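Local structure of colicin-B (Escherichia coli, 1RH1) at residues 212-217 and 270-275; 199-202 and 208-211; 373-378 and 504-509; 348-353 and 499-504. The protein forms ion channels in the cytoplasmic membrane of Escherichia coli and close relatives, depolarising it and dissipating the energy of the target cell. All blocks are in the same frame, centred on the assembly; numbering follows the deposited sequence.

Contact 1 (212-217 and 270-275); sequences DVYSAP and VRFPEG
Tyr214 and Phe272 meet within a mixed beta-sheet that lies in the family region related to the colicin-like bacteriocin tRNase domain. Strands 213-216 and 266-271 are not direct neighbours: each pairs with the long strand 189-201, antiparallel for the first and parallel for the second. Their side chains reach across to one another, and what joins them is apolar packing alone. On strand 213-216, Tyr214 and Ala216 point toward the other segment while Val213 and Ser215 point away, as expected of an extended strand, whose side chains alternate between its two faces.

The aromatic pair is an offset edge-to-face stack, with the edge of Phe272 turned to the face of Tyr214 and the ring planes 79° apart. Their centroids lie 5.6 Å from each other, and the nearest atoms are Tyr214 CD1 and Phe272 CD1 at 3.7 Å. The phenylalanine ring can present its edge because CG stands anti to the carbonyl carbon (chi1 -72°), which swings it over to the tyrosine. Pro273 follows directly and meets the CD2-CE2 side of the Tyr214 ring obliquely, its CD 3.4 Å from Tyr214 CD2; a compact, rigid pyrrolidine ring packs readily against a flat aromatic just past the strand end. Val229 touches both aromatic rings, and Leu227 touches Ala216 and Val270.

Farther along, the strands come closer, and the short side chain of Ala216 suits the narrower spacing: Ala216 CB rests 3.6 Å from Val270 CG1, the same methyl that lies over one face of Phe272, displaced toward its rim.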
# COMPACT_ATOMS: atom_id res chain seq x y z
N ASP A 212 -11.95 40.88 4.27
CA ASP A 212 -11.26 39.87 5.06
C ASP A 212 -12.05 38.60 5.41
O ASP A 212 -11.93 38.03 6.51
CB ASP A 212 -10.73 40.55 6.35
CG ASP A 212 -9.49 41.47 6.21
OD1 ASP A 212 -8.96 41.88 7.23
OD2 ASP A 212 -9.05 41.78 5.11
N VAL A 213 -12.85 38.17 4.44
CA VAL A 213 -13.72 37.01 4.51
C VAL A 213 -13.53 36.40 3.13
O VAL A 213 -13.66 37.06 2.09
CB VAL A 213 -15.20 37.47 4.75
CG1 VAL A 213 -16.23 36.45 4.31
CG2 VAL A 213 -15.43 37.60 6.23
N TYR A 214 -13.20 35.10 3.16
CA TYR A 214 -12.91 34.30 1.97
C TYR A 214 -13.65 32.98 2.09
O TYR A 214 -13.94 32.60 3.22
CB TYR A 214 -11.41 34.01 1.86
CG TYR A 214 -10.55 35.27 1.86
CD1 TYR A 214 -10.08 35.79 3.07
CD2 TYR A 214 -10.30 35.95 0.67
CE1 TYR A 214 -9.38 36.99 3.09
CE2 TYR A 214 -9.59 37.15 0.69
CZ TYR A 214 -9.14 37.67 1.90
OH TYR A 214 -8.47 38.87 1.93
N SER A 215 -13.97 32.26 1.01
CA SER A 215 -14.60 30.95 1.11
C SER A 215 -13.73 29.87 0.46
O SER A 215 -13.18 30.09 -0.62
CB SER A 215 -15.97 30.90 0.42
OG SER A 215 -15.94 30.96 -1.00
N ALA A 216 -13.63 28.70 1.09
CA ALA A 216 -12.81 27.63 0.56
C ALA A 216 -13.48 26.28 0.58
O ALA A 216 -14.19 25.99 1.54
CB ALA A 216 -11.56 27.47 1.36
N PRO A 217 -13.29 25.42 -0.43
CA PRO A 217 -13.79 24.06 -0.44
C PRO A 217 -13.05 23.04 0.44
O PRO A 217 -12.30 22.17 -0.02
CB PRO A 217 -13.79 23.72 -1.91
CG PRO A 217 -12.57 24.44 -2.41
CD PRO A 217 -12.72 25.78 -1.73
N VAL A 270 -5.62 25.31 2.35
CA VAL A 270 -6.35 26.45 1.83
C VAL A 270 -5.34 27.55 1.64
O VAL A 270 -4.67 27.98 2.58
CB VAL A 270 -7.43 26.89 2.83
CG1 VAL A 270 -8.13 28.08 2.23
CG2 VAL A 270 -8.45 25.81 3.08
N ARG A 271 -5.26 27.97 0.38
CA ARG A 271 -4.39 29.05 -0.10
C ARG A 271 -5.19 30.35 -0.31
O ARG A 271 -6.12 30.39 -1.12
CB ARG A 271 -3.76 28.54 -1.37
CG ARG A 271 -2.93 29.51 -2.17
CD ARG A 271 -2.46 28.84 -3.43
NE ARG A 271 -1.10 29.27 -3.64
CZ ARG A 271 -0.49 29.20 -4.82
NH1 ARG A 271 -1.13 28.72 -5.90
NH2 ARG A 271 0.78 29.61 -4.91
N PHE A 272 -4.88 31.45 0.38
CA PHE A 272 -5.67 32.66 0.24
C PHE A 272 -5.33 33.53 -0.98
O PHE A 272 -4.38 33.21 -1.69
CB PHE A 272 -5.50 33.41 1.55
CG PHE A 272 -6.26 32.69 2.65
CD1 PHE A 272 -7.60 33.01 2.88
CD2 PHE A 272 -5.64 31.70 3.42
CE1 PHE A 272 -8.31 32.33 3.87
CE2 PHE A 272 -6.35 31.03 4.41
CZ PHE A 272 -7.69 31.35 4.64
N PRO A 273 -6.07 34.60 -1.36
CA PRO A 273 -5.89 35.29 -2.62
C PRO A 273 -4.64 36.13 -2.78
O PRO A 273 -3.96 36.51 -1.83
CB PRO A 273 -7.15 36.11 -2.78
CG PRO A 273 -8.19 35.31 -2.07
CD PRO A 273 -7.40 34.94 -0.84
N GLU A 274 -4.49 36.39 -4.09
CA GLU A 274 -3.52 37.27 -4.75
C GLU A 274 -2.64 38.14 -3.87
O GLU A 274 -1.43 37.92 -3.87
CB GLU A 274 -4.21 38.24 -5.78
CG GLU A 274 -5.28 39.28 -5.31
CD GLU A 274 -5.40 40.55 -6.16
OE1 GLU A 274 -6.15 40.53 -7.15
OE2 GLU A 274 -4.76 41.57 -5.84
N GLY A 275 -3.21 39.10 -3.15
CA GLY A 275 -2.48 39.99 -2.28
C GLY A 275 -3.26 40.12 -0.99
O GLY A 275 -3.34 41.22 -0.42

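Contact 2 (199-202 and 208-211); sequences PVPD and TNIK
Val200 and Ile210 lie side by side and point the same way, with Val200 CG1 and Ile210 CD1 4.0 Å apart. Both are branched, hydrophobic residues, apt for extended strands, and both also pack on Ile57 from a loop. Beneath them runs the main link between the backbones: Ile210 N donates to Val200 O at 2.6 Å, a short bond, fairly straight at 161° and met almost head-on by the donor.

Asp202 and Ile210 are turned differently, crossing at about a right angle, so that the flank of the isoleucine, CG1, comes 3.6 Å from Asp202 CA. The aspartate carboxylate is engaged by the connecting loop, where OD2 bonds to Ser204 OG. Its backbone N makes a weak bond to Thr208 O, while Thr208 OG1 bonds to Arg205 O in the same loop.

Next to Ile210 in the chain, the amide of Asn209 crosses two proline rings. With CG anti to the carbonyl carbon (chi1 -66°), it sets ND2 3.7 Å from Pro199 CG and OD1 3.8 Å from Pro201 CD, contacts of packing and not bonds. Pro201 faces Asn209 as an antiparallel non-hydrogen-bonded pair whose CA atoms are only 3.8 Å apart and whose side chains diverge. Such a pair needs no N-H from either residue toward its partner, and so it tolerates a proline well.

Two antiparallel segments, joined by a short connection to which the aspartate and threonine side chains bond, make this a beta-hairpin at the end of strand 189-201.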
# COMPACT_ATOMS: atom_id res chain seq x y z
N PRO A 199 -12.63 35.48 -2.42
CA PRO A 199 -13.34 36.51 -1.67
C PRO A 199 -14.86 36.37 -1.78
O PRO A 199 -15.39 36.04 -2.84
CB PRO A 199 -12.78 37.80 -2.24
CG PRO A 199 -12.50 37.44 -3.68
CD PRO A 199 -11.86 36.08 -3.51
N VAL A 200 -15.56 36.57 -0.67
CA VAL A 200 -17.01 36.41 -0.67
C VAL A 200 -17.65 37.78 -0.85
O VAL A 200 -17.30 38.70 -0.12
CB VAL A 200 -17.48 35.77 0.68
CG1 VAL A 200 -18.99 35.63 0.71
CG2 VAL A 200 -16.94 34.36 0.82
N PRO A 201 -18.56 37.96 -1.81
CA PRO A 201 -19.40 39.14 -1.97
C PRO A 201 -20.36 39.51 -0.87
O PRO A 201 -21.06 38.68 -0.30
CB PRO A 201 -20.13 38.93 -3.25
CG PRO A 201 -20.08 37.44 -3.46
CD PRO A 201 -18.69 37.10 -2.97
N ASP A 202 -20.35 40.83 -0.65
CA ASP A 202 -21.22 41.53 0.26
C ASP A 202 -22.55 41.73 -0.42
O ASP A 202 -22.68 42.59 -1.30
CB ASP A 202 -20.66 42.90 0.63
CG ASP A 202 -21.36 43.53 1.85
OD1 ASP A 202 -20.74 44.32 2.55
OD2 ASP A 202 -22.51 43.23 2.12
N THR A 208 -18.77 45.43 -4.27
CA THR A 208 -17.68 45.17 -3.34
C THR A 208 -17.85 43.76 -2.74
O THR A 208 -18.97 43.23 -2.67
CB THR A 208 -17.64 46.27 -2.21
OG1 THR A 208 -18.35 45.80 -1.07
CG2 THR A 208 -18.30 47.57 -2.61
N ASN A 209 -16.74 43.13 -2.33
CA ASN A 209 -16.72 41.84 -1.63
C ASN A 209 -16.61 42.08 -0.12
O ASN A 209 -16.25 43.19 0.28
CB ASN A 209 -15.52 41.00 -2.09
CG ASN A 209 -15.43 40.49 -3.54
OD1 ASN A 209 -16.34 39.90 -4.15
ND2 ASN A 209 -14.23 40.68 -4.11
N ILE A 210 -16.93 41.15 0.81
CA ILE A 210 -16.81 41.35 2.26
C ILE A 210 -15.34 41.32 2.63
O ILE A 210 -14.62 40.35 2.34
CB ILE A 210 -17.52 40.23 3.05
CG1 ILE A 210 -18.99 40.20 2.71
CG2 ILE A 210 -17.35 40.48 4.54
CD1 ILE A 210 -19.63 38.85 3.03
N LYS A 211 -14.91 42.42 3.28
CA LYS A 211 -13.53 42.60 3.68
C LYS A 211 -13.09 41.49 4.63
O LYS A 211 -13.77 41.17 5.60
CB LYS A 211 -13.34 43.93 4.39
CG LYS A 211 -11.88 44.24 4.73
CD LYS A 211 -11.79 45.38 5.75
CE LYS A 211 -10.37 45.79 6.19
NZ LYS A 211 -9.55 46.40 5.15

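Contact 3 (373-378 and 504-509); sequences INKLMA and ELNHKI
Lys375 O accepts two bonds: Asn506 ND2 donates to it at 3.0 Å, and Ala378 N adds a weak one from its own chain turn. This carbonyl sits near the C-terminal end of helix 366-376, in the all-helical pore-forming domain, where carbonyls begin to run short of backbone partners. An asparagine suits the place because its amide offers an N-H at short reach, and the partial negative charge at a helix end probably strengthens the attraction.

The bond is fairly straight at the hydrogen, 155°, and Lys375 O lies in the plane of the Asn506 amide. Seen from the acceptor, however, the donor stands well above the carbonyl plane, 53° out of it. The lysine side chain runs off across the amide, bent at chi3, to make salt bridges through NZ with Asp499 and Asp503, at the start of helix 500-510.

Leu376, next in the chain, supplies the apolar part of the contact, packing also on Val502 and Ile510 of helix 500-510, and its CD1 approaches Leu505 CB at 4.4 Å. With CG anti to the backbone N (chi1 170°), the same methyl comes to lie 3.3 Å from Asn506 OD1.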
# COMPACT_ATOMS: atom_id res chain seq x y z
N ILE A 373 10.63 -29.75 -24.88
CA ILE A 373 11.61 -30.74 -24.46
C ILE A 373 11.62 -31.92 -25.42
O ILE A 373 12.65 -32.57 -25.50
CB ILE A 373 11.38 -31.24 -22.98
CG1 ILE A 373 10.27 -32.18 -22.90
CG2 ILE A 373 11.03 -30.12 -22.06
CD1 ILE A 373 10.96 -33.51 -22.60
N ASN A 374 10.55 -32.20 -26.19
CA ASN A 374 10.57 -33.25 -27.20
C ASN A 374 11.52 -32.95 -28.35
O ASN A 374 12.03 -33.85 -29.02
CB ASN A 374 9.22 -33.47 -27.84
CG ASN A 374 8.21 -34.22 -27.00
OD1 ASN A 374 7.01 -34.00 -27.19
ND2 ASN A 374 8.59 -35.11 -26.09
N LYS A 375 11.68 -31.63 -28.56
CA LYS A 375 12.57 -31.06 -29.56
C LYS A 375 14.02 -31.23 -29.11
O LYS A 375 14.92 -31.49 -29.92
CB LYS A 375 12.20 -29.59 -29.72
CG LYS A 375 13.07 -28.74 -30.64
CD LYS A 375 12.85 -27.24 -30.45
CE LYS A 375 11.43 -26.71 -30.70
NZ LYS A 375 11.46 -25.28 -31.02
N LEU A 376 14.26 -31.09 -27.80
CA LEU A 376 15.59 -31.19 -27.24
C LEU A 376 16.07 -32.61 -27.27
O LEU A 376 17.15 -32.92 -27.76
CB LEU A 376 15.57 -30.68 -25.82
CG LEU A 376 16.79 -30.91 -25.00
CD1 LEU A 376 17.99 -30.23 -25.61
CD2 LEU A 376 16.51 -30.41 -23.62
N MET A 377 15.22 -33.47 -26.71
CA MET A 377 15.49 -34.89 -26.58
C MET A 377 15.44 -35.59 -27.92
O MET A 377 15.72 -36.79 -28.02
CB MET A 377 14.47 -35.47 -25.63
CG MET A 377 15.00 -35.94 -24.29
SD MET A 377 15.92 -34.75 -23.29
CE MET A 377 16.96 -36.00 -22.59
N ALA A 378 15.07 -34.84 -28.97
CA ALA A 378 15.07 -35.35 -30.33
C ALA A 378 16.45 -35.21 -30.95
O ALA A 378 16.77 -35.96 -31.87
CB ALA A 378 14.11 -34.58 -31.21
N GLU A 504 18.56 -22.45 -28.19
CA GLU A 504 19.98 -22.13 -27.94
C GLU A 504 20.80 -23.36 -27.62
O GLU A 504 21.94 -23.48 -28.04
CB GLU A 504 20.18 -21.19 -26.75
CG GLU A 504 20.35 -19.70 -27.03
CD GLU A 504 19.10 -18.82 -27.25
OE1 GLU A 504 18.63 -18.74 -28.39
OE2 GLU A 504 18.64 -18.20 -26.29
N LEU A 505 20.22 -24.28 -26.87
CA LEU A 505 20.82 -25.54 -26.47
C LEU A 505 21.14 -26.42 -27.67
O LEU A 505 22.30 -26.71 -27.93
CB LEU A 505 19.86 -26.27 -25.54
CG LEU A 505 20.11 -26.42 -24.04
CD1 LEU A 505 21.33 -25.67 -23.62
CD2 LEU A 505 18.90 -25.91 -23.30
N ASN A 506 20.11 -26.85 -28.42
CA ASN A 506 20.30 -27.67 -29.61
C ASN A 506 21.20 -27.07 -30.68
O ASN A 506 22.18 -27.69 -31.09
CB ASN A 506 18.96 -27.99 -30.26
CG ASN A 506 18.23 -29.19 -29.70
OD1 ASN A 506 18.70 -29.90 -28.81
ND2 ASN A 506 17.04 -29.46 -30.25
N HIS A 507 20.92 -25.84 -31.10
CA HIS A 507 21.60 -25.25 -32.24
C HIS A 507 22.98 -24.68 -31.94
O HIS A 507 23.86 -24.72 -32.81
CB HIS A 507 20.67 -24.17 -32.88
CG HIS A 507 19.46 -24.67 -33.71
ND1 HIS A 507 19.33 -25.77 -34.47
CD2 HIS A 507 18.26 -23.98 -33.82
CE1 HIS A 507 18.13 -25.76 -35.02
NE2 HIS A 507 17.49 -24.68 -34.62
N LYS A 508 23.24 -24.16 -30.75
CA LYS A 508 24.56 -23.63 -30.47
C LYS A 508 25.39 -24.41 -29.46
O LYS A 508 26.62 -24.29 -29.46
CB LYS A 508 24.47 -22.22 -29.98
CG LYS A 508 23.84 -21.26 -30.97
CD LYS A 508 23.93 -19.82 -30.42
CE LYS A 508 23.32 -19.60 -29.02
NZ LYS A 508 23.43 -18.20 -28.62
N ILE A 509 24.78 -25.25 -28.59
CA ILE A 509 25.51 -25.88 -27.49
C ILE A 509 25.81 -27.36 -27.63
O ILE A 509 26.94 -27.75 -27.33
CB ILE A 509 24.73 -25.64 -26.14
CG1 ILE A 509 24.52 -24.13 -25.91
CG2 ILE A 509 25.52 -26.24 -24.99
CD1 ILE A 509 24.11 -23.67 -24.50

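Contact 4 (348-353 and 499-504); sequences SREIAE and DKFVDE
Phe501 has the greatest area buried here, and it is met by two consecutive residues of helix 342-357, Ile351 and Glu350. Ile351 lays its CG1 methylene over the middle of the ring, 4.0 Å from the centroid and 11° off the ring normal, a CH-pi contact. The isoleucine places that carbon there because CG1 is anti to its own carbonyl carbon (chi1 -65°). An aliphatic chain suits the spot because its CG1 methylene can lay C-H groups on the pi face, and it also packs on Ile329 and Ile497.

Glu350 crosses the Phe501 side chain at about a right angle, its CB 3.8 Å from Phe501 CE1, so its aliphatic part serves as packing surface. The interaction links helix 342-357 with the C-terminal helix 500-510 of the pore-forming domain, a bundle of helices whose two predicted membrane-spanning segments overlap helices 457-472 and 479-495. Leu347 and Asn354 touch Phe501 too, one turn before and one after Glu350 and Ile351.

Beyond CB the glutamate bends at chi2 (-77°), and the carboxylate stands nearly upright to the ring, with OE2 4.2 Å from Phe501 CE1. The same oxygen lies 5.4 Å from Glu504 OE2, and Glu350 OE1 only 3.1 Å from Glu353 OE1; these neighbouring acids would probably raise the pKa of the glutamate. The CZ end of the ring reaches to 4.0 Å from Glu350 O.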
# COMPACT_ATOMS: atom_id res chain seq x y z
N SER A 348 22.36 -19.71 -18.92
CA SER A 348 21.98 -19.65 -17.52
C SER A 348 21.76 -18.24 -17.01
O SER A 348 20.77 -18.06 -16.30
CB SER A 348 23.04 -20.29 -16.66
OG SER A 348 22.97 -21.69 -16.92
N ARG A 349 22.55 -17.21 -17.42
CA ARG A 349 22.29 -15.82 -17.02
C ARG A 349 20.86 -15.51 -17.44
O ARG A 349 20.07 -15.14 -16.58
CB ARG A 349 23.16 -14.75 -17.72
CG ARG A 349 24.68 -14.84 -17.78
CD ARG A 349 25.41 -14.82 -16.45
NE ARG A 349 26.06 -16.11 -16.15
CZ ARG A 349 27.39 -16.31 -16.07
NH1 ARG A 349 28.29 -15.34 -16.26
NH2 ARG A 349 27.83 -17.54 -15.77
N GLU A 350 20.53 -15.76 -18.72
CA GLU A 350 19.18 -15.60 -19.26
C GLU A 350 18.09 -16.36 -18.52
O GLU A 350 17.07 -15.76 -18.19
CB GLU A 350 19.11 -16.05 -20.72
CG GLU A 350 19.72 -15.15 -21.76
CD GLU A 350 18.85 -13.94 -22.10
OE1 GLU A 350 19.09 -12.86 -21.56
OE2 GLU A 350 17.94 -14.10 -22.91
N ILE A 351 18.23 -17.66 -18.20
CA ILE A 351 17.18 -18.37 -17.50
C ILE A 351 17.04 -17.78 -16.11
O ILE A 351 15.93 -17.44 -15.72
CB ILE A 351 17.48 -19.87 -17.42
CG1 ILE A 351 17.48 -20.45 -18.82
CG2 ILE A 351 16.43 -20.57 -16.60
CD1 ILE A 351 17.46 -21.99 -18.94
N ALA A 352 18.14 -17.56 -15.41
CA ALA A 352 18.07 -16.91 -14.12
C ALA A 352 17.50 -15.51 -14.21
O ALA A 352 16.73 -15.14 -13.33
CB ALA A 352 19.43 -16.83 -13.52
N GLU A 353 17.79 -14.71 -15.25
CA GLU A 353 17.23 -13.36 -15.42
C GLU A 353 15.72 -13.48 -15.55
O GLU A 353 14.96 -12.84 -14.81
CB GLU A 353 17.77 -12.68 -16.69
CG GLU A 353 19.18 -12.06 -16.56
CD GLU A 353 19.95 -11.70 -17.85
OE1 GLU A 353 19.34 -11.31 -18.86
OE2 GLU A 353 21.19 -11.80 -17.84
N ASP A 499 10.75 -20.97 -25.48
CA ASP A 499 11.29 -21.93 -26.43
C ASP A 499 12.64 -21.44 -26.91
O ASP A 499 13.42 -22.26 -27.41
CB ASP A 499 10.33 -22.11 -27.62
CG ASP A 499 10.77 -23.14 -28.66
OD1 ASP A 499 10.74 -24.34 -28.38
OD2 ASP A 499 11.14 -22.73 -29.76
N LYS A 500 12.96 -20.13 -26.77
CA LYS A 500 14.27 -19.59 -27.11
C LYS A 500 15.34 -20.48 -26.49
O LYS A 500 16.12 -21.11 -27.19
CB LYS A 500 14.55 -18.18 -26.55
CG LYS A 500 13.70 -16.99 -26.99
CD LYS A 500 13.47 -16.90 -28.50
CE LYS A 500 12.50 -15.77 -28.87
NZ LYS A 500 12.21 -15.76 -30.30
N PHE A 501 15.22 -20.64 -25.17
CA PHE A 501 16.14 -21.41 -24.35
C PHE A 501 16.39 -22.82 -24.84
O PHE A 501 17.52 -23.29 -24.76
CB PHE A 501 15.60 -21.44 -22.93
CG PHE A 501 15.41 -20.06 -22.30
CD1 PHE A 501 16.22 -18.98 -22.68
CD2 PHE A 501 14.43 -19.89 -21.32
CE1 PHE A 501 16.04 -17.74 -22.08
CE2 PHE A 501 14.27 -18.64 -20.73
CZ PHE A 501 15.07 -17.56 -21.10
N VAL A 502 15.39 -23.51 -25.40
CA VAL A 502 15.64 -24.85 -25.89
C VAL A 502 16.13 -24.82 -27.34
O VAL A 502 16.68 -25.82 -27.82
CB VAL A 502 14.35 -25.68 -25.71
CG1 VAL A 502 14.47 -27.12 -26.19
CG2 VAL A 502 14.12 -25.77 -24.21
N ASP A 503 15.97 -23.72 -28.08
CA ASP A 503 16.65 -23.61 -29.36
C ASP A 503 18.12 -23.29 -29.16
O ASP A 503 18.92 -23.88 -29.89
CB ASP A 503 15.97 -22.55 -30.21
CG ASP A 503 14.70 -23.04 -30.91
OD1 ASP A 503 14.38 -24.23 -30.86
OD2 ASP A 503 14.02 -22.21 -31.54
N GLU A 504 18.56 -22.45 -28.19
CA GLU A 504 19.98 -22.13 -27.94
C GLU A 504 20.80 -23.36 -27.62
O GLU A 504 21.94 -23.48 -28.04
CB GLU A 504 20.18 -21.19 -26.75
CG GLU A 504 20.35 -19.70 -27.03
CD GLU A 504 19.10 -18.82 -27.25
OE1 GLU A 504 18.63 -18.74 -28.39
OE2 GLU A 504 18.64 -18.20 -26.29

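In the fold
The four contacts form two pairs on opposite sides of the chain's centre. Contacts 1 and 2 are about 11 Å apart between centres and touch; contact 2 uses the end of strand 189-201, with which both strands of contact 1 pair, and contact 2 closes before contact 1 opens. Contacts 3 and 4, also about 11 Å apart, share helix 500-510 and Glu504, and their segments alternate along the chain, so the C-terminal helix is held by helices 342-357 and 366-376. Between the pairs lie some 63 to 83 Å, centre to centre, with helix 291-340 coming between them in the sequence. The beta-rich part and the helical pore-forming domain are thus packed separately within one elongated protein.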